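Local coordinates for nucleocapsid protein CP17 (Extra small virus, PDB 6JJA) that forms the T=1 icosahedral capsid of a satellite virus with a single-stranded RNA genome, sixty calcium-binding copies building the shell, at residues 96-101 with 160-165. Sequence-based numbering, arbitrary orientation.
Sequences AAYAAP and VPVVRA
Tyr98 and Val162 face each other across two neighbouring antiparallel strands of the viral jelly-roll beta-barrel, where the end of strand 88-98 runs beside the start of strand 162-171 in one of its four-stranded sheets. The short segments lie at 162° to each other. Both residues project from the same face of the sheet as Ala96 and Arg164, and CB of Tyr98 sits 4.0 Å from CB of Val162. With CG anti to its carbonyl carbon (chi1 -58°), Tyr98 turns its ring back along the strand toward Arg164, at a slant to the Val162 branches. Val162 O lies in the ring plane at the CD1 edge, and CG1 of the valine approaches CD1 to 4.2 Å. Farther along the ring, the aliphatic part of Arg164 crosses the tyrosine at about a right angle, CG of Arg164 being 4.2 Å from CE1 of Tyr98. A bend at chi2 (-86°) then carries the guanidinium away from the ring, and its NH1 reaches back only weakly to Val163 O. This face meets other subunits: the Tyr98 hydroxyl is hydrogen-bonded to Pro41 O of a second subunit, and Val162 and Arg164 pack on Glu120 of a third.

Ala97 and Val163, a non-hydrogen-bonded pair, project from the other face into the interior of the barrel, where both touch Ile152 of strand 148-154 in the facing sheet. Just before strand 162-171, CB of Pro161 comes to 3.4 Å from Tyr98 O. The two hydrogen-bonded pairs hold the backbones in register: Tyr98 with Val162 and Ala96 with Arg164 each exchange two backbone bonds, Ala96 N donating to Arg164 O at 2.8 Å.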
ATOM      1  N   ALA A  96     -62.582  13.727 -20.517  1.00 31.25           N
ATOM      2  CA  ALA A  96     -62.938  13.682 -19.113  1.00 31.25           C
ATOM      3  C   ALA A  96     -64.226  14.453 -18.903  1.00 31.25           C
ATOM      4  O   ALA A  96     -64.346  15.598 -19.343  1.00 31.25           O
ATOM      5  CB  ALA A  96     -61.833  14.259 -18.242  1.00 31.25           C
ATOM      6  N   ALA A  97     -65.185  13.821 -18.249  1.00 34.07           N
ATOM      7  CA  ALA A  97     -66.416  14.469 -17.847  1.00 34.07           C
ATOM      8  C   ALA A  97     -66.398  14.633 -16.342  1.00 34.07           C
ATOM      9  O   ALA A  97     -66.130  13.678 -15.608  1.00 34.07           O
ATOM     10  CB  ALA A  97     -67.642  13.672 -18.272  1.00 34.07           C
ATOM     11  N   TYR A  98     -66.656  15.850 -15.893  1.00 35.60           N
ATOM     12  CA  TYR A  98     -66.742  16.166 -14.482  1.00 35.60           C
ATOM     13  C   TYR A  98     -68.163  16.606 -14.188  1.00 35.60           C
ATOM     14  O   TYR A  98     -68.713  17.449 -14.901  1.00 35.60           O
ATOM     15  CB  TYR A  98     -65.767  17.264 -14.090  1.00 35.60           C
ATOM     16  CG  TYR A  98     -64.319  17.001 -14.374  1.00 35.60           C
ATOM     17  CD1 TYR A  98     -63.803  17.169 -15.634  1.00 35.60           C
ATOM     18  CD2 TYR A  98     -63.462  16.625 -13.371  1.00 35.60           C
ATOM     19  CE1 TYR A  98     -62.495  16.945 -15.890  1.00 35.60           C
ATOM     20  CE2 TYR A  98     -62.146  16.399 -13.623  1.00 35.60           C
ATOM     21  CZ  TYR A  98     -61.666  16.563 -14.881  1.00 35.60           C
ATOM     22  OH  TYR A  98     -60.341  16.342 -15.121  1.00 35.60           O
ATOM     23  N   ALA A  99     -68.755  16.030 -13.157  1.00 40.47           N
ATOM     24  CA  ALA A  99     -70.093  16.413 -12.772  1.00 40.47           C
ATOM     25  C   ALA A  99     -70.057  17.720 -11.996  1.00 40.47           C
ATOM     26  O   ALA A  99     -69.008  18.346 -11.828  1.00 40.47           O
ATOM     27  CB  ALA A  99     -70.743  15.323 -11.940  1.00 40.47           C
ATOM     28  N   ALA A 100     -71.217  18.146 -11.525  1.00 45.77           N
ATOM     29  CA  ALA A 100     -71.253  19.202 -10.547  1.00 45.77           C
ATOM     30  C   ALA A 100     -70.545  18.744  -9.282  1.00 45.77           C
ATOM     31  O   ALA A 100     -70.384  17.545  -9.049  1.00 45.77           O
ATOM     32  CB  ALA A 100     -72.684  19.597 -10.242  1.00 45.77           C
ATOM     33  N   PRO A 101     -70.098  19.682  -8.443  1.00 46.02           N
ATOM     34  CA  PRO A 101     -69.293  19.296  -7.283  1.00 46.02           C
ATOM     35  C   PRO A 101     -70.060  18.581  -6.187  1.00 46.02           C
ATOM     36  O   PRO A 101     -69.438  17.891  -5.382  1.00 46.02           O
ATOM     37  CB  PRO A 101     -68.736  20.634  -6.789  1.00 46.02           C
ATOM     38  CG  PRO A 101     -68.954  21.576  -7.873  1.00 46.02           C
ATOM     39  CD  PRO A 101     -70.163  21.140  -8.575  1.00 46.02           C
ATOM     40  N   VAL A 160     -75.458  20.915 -15.110  1.00 46.51           N
ATOM     41  CA  VAL A 160     -74.794  20.466 -16.335  1.00 46.51           C
ATOM     42  C   VAL A 160     -73.374  20.031 -16.002  1.00 46.51           C
ATOM     43  O   VAL A 160     -72.694  20.705 -15.208  1.00 46.51           O
ATOM     44  CB  VAL A 160     -74.799  21.579 -17.373  1.00 46.51           C
ATOM     45  CG1 VAL A 160     -74.271  21.080 -18.675  1.00 46.51           C
ATOM     46  CG2 VAL A 160     -76.195  22.106 -17.552  1.00 46.51           C
ATOM     47  N   PRO A 161     -72.886  18.934 -16.568  1.00 42.01           N
ATOM     48  CA  PRO A 161     -71.518  18.509 -16.287  1.00 42.01           C
ATOM     49  C   PRO A 161     -70.496  19.323 -17.061  1.00 42.01           C
ATOM     50  O   PRO A 161     -70.805  20.143 -17.926  1.00 42.01           O
ATOM     51  CB  PRO A 161     -71.515  17.049 -16.723  1.00 42.01           C
ATOM     52  CG  PRO A 161     -72.543  16.982 -17.746  1.00 42.01           C
ATOM     53  CD  PRO A 161     -73.610  17.913 -17.335  1.00 42.01           C
ATOM     54  N   VAL A 162     -69.244  19.059 -16.726  1.00 36.13           N
ATOM     55  CA  VAL A 162     -68.097  19.748 -17.288  1.00 36.13           C
ATOM     56  C   VAL A 162     -67.310  18.735 -18.105  1.00 36.13           C
ATOM     57  O   VAL A 162     -66.960  17.663 -17.604  1.00 36.13           O
ATOM     58  CB  VAL A 162     -67.244  20.380 -16.182  1.00 36.13           C
ATOM     59  CG1 VAL A 162     -65.876  20.676 -16.643  1.00 36.13           C
ATOM     60  CG2 VAL A 162     -67.877  21.622 -15.702  1.00 36.13           C
ATOM     61  N   VAL A 163     -67.042  19.071 -19.357  1.00 34.93           N
ATOM     62  CA  VAL A 163     -66.368  18.177 -20.285  1.00 34.93           C
ATOM     63  C   VAL A 163     -65.057  18.819 -20.701  1.00 34.93           C
ATOM     64  O   VAL A 163     -65.027  19.979 -21.122  1.00 34.93           O
ATOM     65  CB  VAL A 163     -67.239  17.868 -21.507  1.00 34.93           C
ATOM     66  CG1 VAL A 163     -66.617  16.798 -22.345  1.00 34.93           C
ATOM     67  CG2 VAL A 163     -68.574  17.439 -21.079  1.00 34.93           C
ATOM     68  N   ARG A 164     -63.979  18.061 -20.571  1.00 31.63           N
ATOM     69  CA  ARG A 164     -62.666  18.443 -21.058  1.00 31.63           C
ATOM     70  C   ARG A 164     -62.210  17.386 -22.046  1.00 31.63           C
ATOM     71  O   ARG A 164     -62.438  16.195 -21.830  1.00 31.63           O
ATOM     72  CB  ARG A 164     -61.663  18.568 -19.916  1.00 31.63           C
ATOM     73  CG  ARG A 164     -61.932  19.680 -18.972  1.00 31.63           C
ATOM     74  CD  ARG A 164     -61.332  20.955 -19.457  1.00 31.63           C
ATOM     75  NE  ARG A 164     -61.492  22.058 -18.528  1.00 31.63           N
ATOM     76  CZ  ARG A 164     -62.610  22.745 -18.372  1.00 31.63           C
ATOM     77  NH1 ARG A 164     -63.680  22.436 -19.069  1.00 31.63           N
ATOM     78  NH2 ARG A 164     -62.655  23.741 -17.511  1.00 31.63           N
ATOM     79  N   ALA A 165     -61.577  17.820 -23.124  1.00 28.51           N
ATOM     80  CA  ALA A 165     -61.168  16.929 -24.190  1.00 28.51           C
ATOM     81  C   ALA A 165     -59.856  17.400 -24.774  1.00 28.51           C
ATOM     82  O   ALA A 165     -59.697  18.581 -25.086  1.00 28.51           O
ATOM     83  CB  ALA A 165     -62.227  16.857 -25.271  1.00 28.51           C
TER